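Local coordinates for protein O-phospho-L-seryl-tRNA:Cys-tRNA synthase (Methanocaldococcus jannaschii DSM 2661, PDB 5X6B) that probably converts O-phosphoseryl-tRNA(Cys) into cysteinyl-tRNA(Cys), a pyridoxal-phosphate-dependent exchange of the phosphate for a thiol on the tRNA-bound amino acid, at residues Val140-Asn145 with Leu159-Val164; Phe226-Ala231 with Lys242-Asp247; His131-Glu136 with Asp274-Thr279. All coordinates share one frame; numbering follows the deposited sequence.

Interactions 1 and 2 belong to the same seven-stranded mixed sheet, about 16 Å apart between centres. Interaction 1 joins strand 139-143 to the outermost strand 160-166 through regular parallel backbone bonding, with valines and leucines on the faces and a more exposed Lys-Glu pair at one end. Interaction 2 fastens a loop to the start of strand 226-229 with one carboxylate and one backbone bond, beside a buried phenyl ring. Interaction 3, farther from the chain's centre, is a small, largely apolar meeting of two helix ends. It touches interaction 1, where Leu159 packs on Cys134, Lys135 and Glu136, but does not touch interaction 2.

Interaction 1 (Val140-Asn145 with Leu159-Val164); sequences VVLDKN and LNVAEV
Leu142 is bonded on both sides of Glu163 in the facing strand: its N donates to Ala162 O at 3.1 Å, and its O accepts Val164 N at 2.7 Å. Val140 brackets Val161 likewise, giving its N to Asn160 O and taking Ala162 N on its O at 3.0 Å. Beyond the strand end, Lys144 N makes a weak bond to Val164 O. The two parallel strands belong to a beta-alpha-beta unit, strand 139-143, helix 148-156 and strand 160-166, at one margin of the large-domain sheet. On the face covered by that helix, Leu142 holds CG between its backbone N and carbonyl carbon (chi1 46°), which sets CD1 across Val161 CG1 at 3.8 Å. Ser150, Tyr151 and Ala154 of the helix pack on Leu142 and Val161. Val140 CG2, on the same face, meets Leu159 CD1 at 3.7 Å. On the other face Val141 CG1 lies 3.7 Å from Val164 CG2, beside Ala162, with Tyr180 and Val183 of helix 179-188 packed against this side. The aliphatic chain of Lys144 passes crosswise over Glu163, but NZ of Lys144 stays 4.7 Å from Glu163 OE1, too far for a salt bridge. Farther out, Glu163 OE2 bonds weakly to Tyr151 OH, the Glu163 side chain packs on Lys282 of the second subunit, and Asp143 OD1 bonds Thr200 OG1.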
loop_
_atom_site.group_PDB
_atom_site.type_symbol
_atom_site.label_atom_id
_atom_site.label_comp_id
_atom_site.label_asym_id
_atom_site.label_seq_id
_atom_site.Cartn_x
_atom_site.Cartn_y
_atom_site.Cartn_z
ATOM N N VAL B 140 14.132 14.381 26.538
ATOM C CA VAL B 140 14.433 13.190 25.759
ATOM C C VAL B 140 15.938 13.098 25.560
ATOM O O VAL B 140 16.560 14.017 25.024
ATOM C CB VAL B 140 13.728 13.197 24.382
ATOM C CG1 VAL B 140 14.273 12.088 23.497
ATOM C CG2 VAL B 140 12.230 13.050 24.553
ATOM N N VAL B 141 16.527 11.994 26.007
ATOM C CA VAL B 141 17.964 11.800 25.846
ATOM C C VAL B 141 18.235 10.919 24.627
ATOM O O VAL B 141 17.843 9.753 24.596
ATOM C CB VAL B 141 18.593 11.178 27.108
ATOM C CG1 VAL B 141 20.076 10.933 26.901
ATOM C CG2 VAL B 141 18.368 12.087 28.310
ATOM N N LEU B 142 18.895 11.496 23.624
ATOM C CA LEU B 142 19.163 10.810 22.363
ATOM C C LEU B 142 20.594 11.041 21.882
ATOM O O LEU B 142 21.264 11.970 22.334
ATOM C CB LEU B 142 18.169 11.262 21.287
ATOM C CG LEU B 142 17.865 12.759 21.112
ATOM C CD1 LEU B 142 18.956 13.501 20.349
ATOM C CD2 LEU B 142 16.528 12.956 20.414
ATOM N N ASP B 143 21.053 10.201 20.956
ATOM C CA ASP B 143 22.392 10.344 20.384
ATOM C C ASP B 143 22.471 11.556 19.459
ATOM O O ASP B 143 21.457 12.044 18.979
ATOM C CB ASP B 143 22.798 9.076 19.621
ATOM C CG ASP B 143 21.830 8.727 18.502
ATOM O OD1 ASP B 143 20.626 9.030 18.626
ATOM O OD2 ASP B 143 22.276 8.156 17.488
ATOM N N LYS B 144 23.682 12.033 19.202
ATOM C CA LYS B 144 23.875 13.203 18.353
ATOM C C LYS B 144 23.688 12.880 16.874
ATOM O O LYS B 144 23.608 13.783 16.040
ATOM C CB LYS B 144 25.264 13.806 18.589
ATOM C CG LYS B 144 25.223 15.253 19.039
ATOM C CD LYS B 144 26.610 15.846 19.221
ATOM C CE LYS B 144 26.839 16.227 20.681
ATOM N NZ LYS B 144 28.013 17.126 20.875
ATOM N N ASN B 145 23.616 11.591 16.555
ATOM C CA ASN B 145 23.400 11.149 15.180
ATOM C C ASN B 145 21.926 10.954 14.855
ATOM O O ASN B 145 21.579 10.433 13.791
ATOM C CB ASN B 145 24.141 9.839 14.908
ATOM C CG ASN B 145 25.583 10.050 14.526
ATOM O OD1 ASN B 145 26.014 11.173 14.256
ATOM N ND2 ASN B 145 26.338 8.957 14.470
ATOM N N LEU B 159 8.584 18.449 24.361
ATOM C CA LEU B 159 9.608 17.867 25.210
ATOM C C LEU B 159 10.943 18.540 24.951
ATOM O O LEU B 159 11.161 19.117 23.883
ATOM C CB LEU B 159 9.724 16.362 24.970
ATOM C CG LEU B 159 8.487 15.537 25.316
ATOM C CD1 LEU B 159 8.741 14.061 25.054
ATOM C CD2 LEU B 159 8.084 15.766 26.762
ATOM N N ASN B 160 11.830 18.467 25.936
ATOM C CA ASN B 160 13.180 18.989 25.790
ATOM C C ASN B 160 14.134 17.888 25.346
ATOM O O ASN B 160 13.854 16.700 25.533
ATOM C CB ASN B 160 13.652 19.620 27.098
ATOM C CG ASN B 160 12.849 20.849 27.472
ATOM O OD1 ASN B 160 13.126 21.950 26.998
ATOM N ND2 ASN B 160 11.844 20.666 28.322
ATOM N N VAL B 161 15.256 18.276 24.750
ATOM C CA VAL B 161 16.170 17.300 24.162
ATOM C C VAL B 161 17.626 17.549 24.535
ATOM O O VAL B 161 18.128 18.670 24.420
ATOM C CB VAL B 161 16.049 17.286 22.616
ATOM C CG1 VAL B 161 17.147 16.439 21.998
ATOM C CG2 VAL B 161 14.683 16.775 22.192
ATOM N N ALA B 162 18.299 16.493 24.979
ATOM C CA ALA B 162 19.736 16.538 25.222
ATOM C C ALA B 162 20.448 15.472 24.385
ATOM O O ALA B 162 19.959 14.346 24.251
ATOM C CB ALA B 162 20.033 16.349 26.697
ATOM N N GLU B 163 21.603 15.830 23.833
ATOM C CA GLU B 163 22.334 14.949 22.927
ATOM C C GLU B 163 23.496 14.217 23.598
ATOM O O GLU B 163 24.330 14.830 24.263
ATOM C CB GLU B 163 22.859 15.746 21.730
ATOM C CG GLU B 163 21.764 16.325 20.842
ATOM C CD GLU B 163 22.299 17.287 19.799
ATOM O OE1 GLU B 163 23.440 17.770 19.958
ATOM O OE2 GLU B 163 21.578 17.558 18.816
ATOM N N VAL B 164 23.540 12.900 23.413
ATOM C CA VAL B 164 24.694 12.101 23.811
ATOM C C VAL B 164 25.738 12.161 22.702
ATOM O O VAL B 164 25.440 11.873 21.547
ATOM C CB VAL B 164 24.315 10.639 24.092
ATOM C CG1 VAL B 164 25.561 9.800 24.298
ATOM C CG2 VAL B 164 23.397 10.553 25.300
#

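Interaction 2 (Phe226-Ala231 with Lys242-Asp247); sequences FLLNCA and KEVKAD
Phe226 carries its ring carbon CG anti to the backbone N (chi1 178°), directing one ring edge toward the carbonyls of Val244 and Lys245, while Asp247 keeps CG beside its own N (chi1 -60°), which brings OD2 to the backbone N of Phe226. Asp247 OD2 accepts Phe226 N at 2.6 Å through its anti lone pair, the one turned away from OD1. In return, Asp247 N donates to Phe226 O at 2.9 Å. The two bonds clasp the NH and the CO of a single residue, which is also backbone-bonded to Phe248 of the adjacent strand. The ring edge faces two carbonyls lying near its plane: Phe226 CD2 is 3.9 Å from Lys245 O, and CE2 is close to Val244 O. Such an approach sets the slightly positive ring hydrogens toward oxygen. Segment 226-231 includes an inner strand of the seven-stranded sheet of a fold-type I pyridoxal-phosphate enzyme, and segment 242-247 is the end of the loop leading to the adjacent parallel strand 248-252. A type I turn from Lys242 to Lys245 shapes that loop and brings Val244 beside Leu228, where Val244 CG2 meets Leu228 CD2 at 4.1 Å, the side chains crossing at about a right angle. Ala246 CB lies 4.3 Å from Leu228 CB. Val215 and Ala219 of helix 212-221, with Ile197 and Leu199 of the neighbouring strand 194-200, also pack on Phe226. Farther along, Asn229 OD1 accepts Ala231 N at 3.2 Å in an Asx turn, from above the amide plane, while ND2 bonds the cofactor N1 of the modified lysine at position 255.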
loop_
_atom_site.group_PDB
_atom_site.type_symbol
_atom_site.label_atom_id
_atom_site.label_comp_id
_atom_site.label_asym_id
_atom_site.label_seq_id
_atom_site.Cartn_x
_atom_site.Cartn_y
_atom_site.Cartn_z
ATOM N N PHE B 226 13.073 3.243 27.413
ATOM C CA PHE B 226 14.037 3.192 26.320
ATOM C C PHE B 226 13.356 2.897 24.980
ATOM O O PHE B 226 12.769 1.827 24.780
ATOM C CB PHE B 226 15.111 2.141 26.629
ATOM C CG PHE B 226 16.147 1.965 25.543
ATOM C CD1 PHE B 226 16.672 3.059 24.873
ATOM C CD2 PHE B 226 16.631 0.702 25.232
ATOM C CE1 PHE B 226 17.633 2.895 23.887
ATOM C CE2 PHE B 226 17.598 0.532 24.252
ATOM C CZ PHE B 226 18.100 1.630 23.579
ATOM N N LEU B 227 13.428 3.868 24.073
ATOM C CA LEU B 227 12.946 3.692 22.707
ATOM C C LEU B 227 14.112 3.518 21.740
ATOM O O LEU B 227 14.962 4.402 21.607
ATOM C CB LEU B 227 12.086 4.882 22.275
ATOM C CG LEU B 227 11.879 5.042 20.765
ATOM C CD1 LEU B 227 11.057 3.899 20.200
ATOM C CD2 LEU B 227 11.232 6.377 20.445
ATOM N N LEU B 228 14.147 2.373 21.068
ATOM C CA LEU B 228 15.165 2.106 20.056
ATOM C C LEU B 228 14.620 2.416 18.663
ATOM O O LEU B 228 13.683 1.764 18.197
ATOM C CB LEU B 228 15.633 0.652 20.141
ATOM C CG LEU B 228 16.722 0.187 19.171
ATOM C CD1 LEU B 228 18.003 0.989 19.335
ATOM C CD2 LEU B 228 16.985 -1.297 19.352
ATOM N N ASN B 229 15.189 3.428 18.013
ATOM C CA ASN B 229 14.765 3.787 16.663
ATOM C C ASN B 229 15.305 2.801 15.643
ATOM O O ASN B 229 16.416 2.957 15.139
ATOM C CB ASN B 229 15.219 5.197 16.296
ATOM C CG ASN B 229 14.730 5.623 14.925
ATOM O OD1 ASN B 229 13.873 4.972 14.331
ATOM N ND2 ASN B 229 15.280 6.718 14.410
ATOM N N CYS B 230 14.504 1.791 15.332
ATOM C CA CYS B 230 14.926 0.750 14.417
ATOM C C CYS B 230 14.539 1.030 12.971
ATOM O O CYS B 230 14.460 0.113 12.151
ATOM C CB CYS B 230 14.353 -0.584 14.860
ATOM S SG CYS B 230 15.147 -1.216 16.335
ATOM N N ALA B 231 14.285 2.297 12.665
ATOM C CA ALA B 231 14.292 2.730 11.281
ATOM C C ALA B 231 15.675 2.374 10.771
ATOM O O ALA B 231 16.656 2.613 11.473
ATOM C CB ALA B 231 14.021 4.222 11.159
ATOM N N LYS B 242 13.844 -7.571 23.322
ATOM C CA LYS B 242 14.002 -7.921 24.730
ATOM C C LYS B 242 15.467 -8.074 25.129
ATOM O O LYS B 242 15.847 -7.693 26.237
ATOM C CB LYS B 242 13.238 -9.204 25.054
ATOM C CG LYS B 242 11.730 -9.044 25.000
ATOM C CD LYS B 242 11.012 -10.356 25.281
ATOM C CE LYS B 242 9.509 -10.197 25.113
ATOM N NZ LYS B 242 8.949 -9.208 26.075
ATOM N N GLU B 243 16.289 -8.624 24.237
ATOM C CA GLU B 243 17.701 -8.824 24.556
ATOM C C GLU B 243 18.417 -7.484 24.703
ATOM O O GLU B 243 19.290 -7.330 25.562
ATOM C CB GLU B 243 18.400 -9.685 23.500
ATOM C CG GLU B 243 19.915 -9.725 23.669
ATOM C CD GLU B 243 20.558 -10.932 23.016
ATOM O OE1 GLU B 243 19.916 -11.554 22.144
ATOM O OE2 GLU B 243 21.709 -11.258 23.382
ATOM N N VAL B 244 18.039 -6.511 23.878
ATOM C CA VAL B 244 18.578 -5.164 24.019
ATOM C C VAL B 244 17.777 -4.392 25.064
ATOM O O VAL B 244 17.985 -3.193 25.259
ATOM C CB VAL B 244 18.572 -4.395 22.685
ATOM C CG1 VAL B 244 19.393 -5.139 21.648
ATOM C CG2 VAL B 244 17.153 -4.182 22.196
ATOM N N LYS B 245 16.865 -5.101 25.728
ATOM C CA LYS B 245 16.049 -4.553 26.812
ATOM C C LYS B 245 15.323 -3.280 26.396
ATOM O O LYS B 245 15.159 -2.355 27.191
ATOM C CB LYS B 245 16.915 -4.300 28.050
ATOM C CG LYS B 245 17.335 -5.582 28.763
ATOM C CD LYS B 245 18.512 -5.368 29.705
ATOM C CE LYS B 245 18.781 -6.619 30.538
ATOM N NZ LYS B 245 17.556 -7.455 30.714
ATOM N N ALA B 246 14.887 -3.243 25.142
ATOM C CA ALA B 246 14.148 -2.098 24.633
ATOM C C ALA B 246 12.712 -2.119 25.144
ATOM O O ALA B 246 12.080 -3.176 25.225
ATOM C CB ALA B 246 14.176 -2.079 23.111
ATOM N N ASP B 247 12.207 -0.946 25.503
ATOM C CA ASP B 247 10.824 -0.812 25.943
ATOM C C ASP B 247 9.945 -0.557 24.732
ATOM O O ASP B 247 8.837 -1.087 24.619
ATOM C CB ASP B 247 10.692 0.321 26.958
ATOM C CG ASP B 247 11.539 0.092 28.192
ATOM O OD1 ASP B 247 11.455 -1.010 28.781
ATOM O OD2 ASP B 247 12.318 1.001 28.543
#

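Interaction 3 (His131-Glu136 with Asp274-Thr279); sequences HAICKE and DKITKT
Ala132 O is flanked by the aliphatic part of Lys275, with CB 3.5 Å away and CD at 4.0 Å; these are packing contacts, not hydrogen bonds. The carbonyl belongs to the last turn of helix 122-132, which here meets the short helix 273-276 within the large domain of the fold-type I enzyme. In the reverse sense, the methyl of Ala132 points at the second helix and rests 3.6 Å from Lys275 O, so each backbone oxygen lies beside a carbon of the facing residue. Ile133 follows the end of its helix. Its CG1 stands beside the backbone N (chi1 -52°), and the further bend at chi2 carries CD1 over to the other segment. The Ile133 side chain crosses that of Lys275 at about a right angle, Ile133 CD1 lying 3.8 Å from Lys275 CB. It meets the Ile276 side chain obliquely, the two CD1 atoms of Ile133 and Ile276 being 4.0 Å apart. Ile276 is the buried member of the contact, packed also on Phe268, Ile128 and Val129, whereas Lys275 is exposed and the bound nucleic acid comes within about 11 Å of the contact, between nearest atoms. At the margin, the His131 side chain packs on Arg156 of the second subunit. The second helix ends at Ile276; Thr277 is the first residue to leave helical geometry, and its OG1 is hydrogen-bonded to Ser273 O.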
loop_
_atom_site.group_PDB
_atom_site.type_symbol
_atom_site.label_atom_id
_atom_site.label_comp_id
_atom_site.label_asym_id
_atom_site.label_seq_id
_atom_site.Cartn_x
_atom_site.Cartn_y
_atom_site.Cartn_z
ATOM N N HIS B 131 4.311 11.275 23.376
ATOM C CA HIS B 131 3.079 11.969 23.718
ATOM C C HIS B 131 2.303 11.237 24.808
ATOM O O HIS B 131 1.571 11.857 25.580
ATOM C CB HIS B 131 2.212 12.134 22.468
ATOM C CG HIS B 131 0.997 12.982 22.677
ATOM N ND1 HIS B 131 -0.221 12.455 23.048
ATOM C CD2 HIS B 131 0.814 14.317 22.561
ATOM C CE1 HIS B 131 -1.103 13.432 23.158
ATOM N NE2 HIS B 131 -0.501 14.573 22.869
ATOM N N ALA B 132 2.476 9.921 24.876
ATOM C CA ALA B 132 1.681 9.093 25.777
ATOM C C ALA B 132 2.468 8.560 26.975
ATOM O O ALA B 132 1.883 8.010 27.909
ATOM C CB ALA B 132 1.073 7.936 25.009
ATOM N N ILE B 133 3.788 8.707 26.946
ATOM C CA ILE B 133 4.627 8.199 28.030
ATOM C C ILE B 133 5.252 9.351 28.801
ATOM O O ILE B 133 5.138 9.430 30.020
ATOM C CB ILE B 133 5.739 7.267 27.503
ATOM C CG1 ILE B 133 5.135 6.169 26.624
ATOM C CG2 ILE B 133 6.535 6.669 28.653
ATOM C CD1 ILE B 133 4.065 5.349 27.315
ATOM N N CYS B 134 5.907 10.249 28.075
ATOM C CA CYS B 134 6.473 11.443 28.673
ATOM C C CYS B 134 5.387 12.445 29.035
ATOM O O CYS B 134 4.332 12.489 28.403
ATOM C CB CYS B 134 7.480 12.090 27.725
ATOM S SG CYS B 134 8.717 10.946 27.096
ATOM N N LYS B 135 5.649 13.240 30.068
ATOM C CA LYS B 135 4.804 14.378 30.390
ATOM C C LYS B 135 5.505 15.634 29.887
ATOM O O LYS B 135 6.732 15.665 29.815
ATOM C CB LYS B 135 4.525 14.448 31.893
ATOM C CG LYS B 135 3.096 14.067 32.276
ATOM C CD LYS B 135 2.077 14.665 31.302
ATOM C CE LYS B 135 0.642 14.384 31.736
ATOM N NZ LYS B 135 0.246 12.966 31.503
ATOM N N GLU B 136 4.733 16.657 29.523
ATOM C CA GLU B 136 5.289 17.831 28.846
ATOM C C GLU B 136 6.405 18.496 29.647
ATOM O O GLU B 136 6.314 18.639 30.866
ATOM C CB GLU B 136 4.188 18.857 28.542
ATOM C CG GLU B 136 2.960 18.789 29.446
ATOM C CD GLU B 136 1.796 19.613 28.905
ATOM O OE1 GLU B 136 2.016 20.412 27.970
ATOM O OE2 GLU B 136 0.662 19.463 29.408
ATOM N N ASP B 274 -0.971 0.018 28.409
ATOM C CA ASP B 274 -2.118 0.805 28.862
ATOM C C ASP B 274 -2.086 2.261 28.401
ATOM O O ASP B 274 -3.134 2.879 28.211
ATOM C CB ASP B 274 -2.214 0.765 30.389
ATOM C CG ASP B 274 -2.593 -0.606 30.915
ATOM O OD1 ASP B 274 -3.100 -1.433 30.126
ATOM O OD2 ASP B 274 -2.391 -0.851 32.125
ATOM N N LYS B 275 -0.892 2.811 28.232
ATOM C CA LYS B 275 -0.769 4.206 27.830
ATOM C C LYS B 275 -0.735 4.353 26.313
ATOM O O LYS B 275 -1.288 5.304 25.762
ATOM C CB LYS B 275 0.481 4.828 28.454
ATOM C CG LYS B 275 0.841 4.225 29.799
ATOM C CD LYS B 275 1.429 5.269 30.736
ATOM C CE LYS B 275 1.642 4.694 32.129
ATOM N NZ LYS B 275 2.933 5.138 32.721
ATOM N N ILE B 276 -0.088 3.410 25.639
ATOM C CA ILE B 276 -0.041 3.431 24.186
ATOM C C ILE B 276 -1.423 3.126 23.630
ATOM O O ILE B 276 -1.948 3.872 22.804
ATOM C CB ILE B 276 0.979 2.419 23.629
ATOM C CG1 ILE B 276 2.390 2.736 24.138
ATOM C CG2 ILE B 276 0.954 2.424 22.112
ATOM C CD1 ILE B 276 2.909 4.090 23.702
ATOM N N THR B 277 -2.016 2.039 24.112
ATOM C CA THR B 277 -3.312 1.585 23.627
ATOM C C THR B 277 -4.471 2.179 24.427
ATOM O O THR B 277 -5.560 1.600 24.475
ATOM C CB THR B 277 -3.415 0.043 23.666
ATOM O OG1 THR B 277 -3.365 -0.412 25.025
ATOM C CG2 THR B 277 -2.278 -0.595 22.867
ATOM N N LYS B 278 -4.238 3.328 25.054
ATOM C CA LYS B 278 -5.287 3.989 25.823
ATOM C C LYS B 278 -6.440 4.368 24.903
ATOM O O LYS B 278 -6.237 4.923 23.822
ATOM C CB LYS B 278 -4.758 5.228 26.545
ATOM C CG LYS B 278 -5.857 6.179 26.991
ATOM C CD LYS B 278 -5.340 7.224 27.959
ATOM C CE LYS B 278 -6.455 8.159 28.397
ATOM N NZ LYS B 278 -5.919 9.401 29.020
ATOM N N THR B 279 -7.654 4.059 25.339
ATOM C CA THR B 279 -8.825 4.223 24.497
ATOM C C THR B 279 -9.534 5.555 24.735
ATOM O O THR B 279 -9.374 6.179 25.786
ATOM C CB THR B 279 -9.810 3.068 24.721
ATOM O OG1 THR B 279 -10.205 3.033 26.098
ATOM C CG2 THR B 279 -9.145 1.752 24.375
#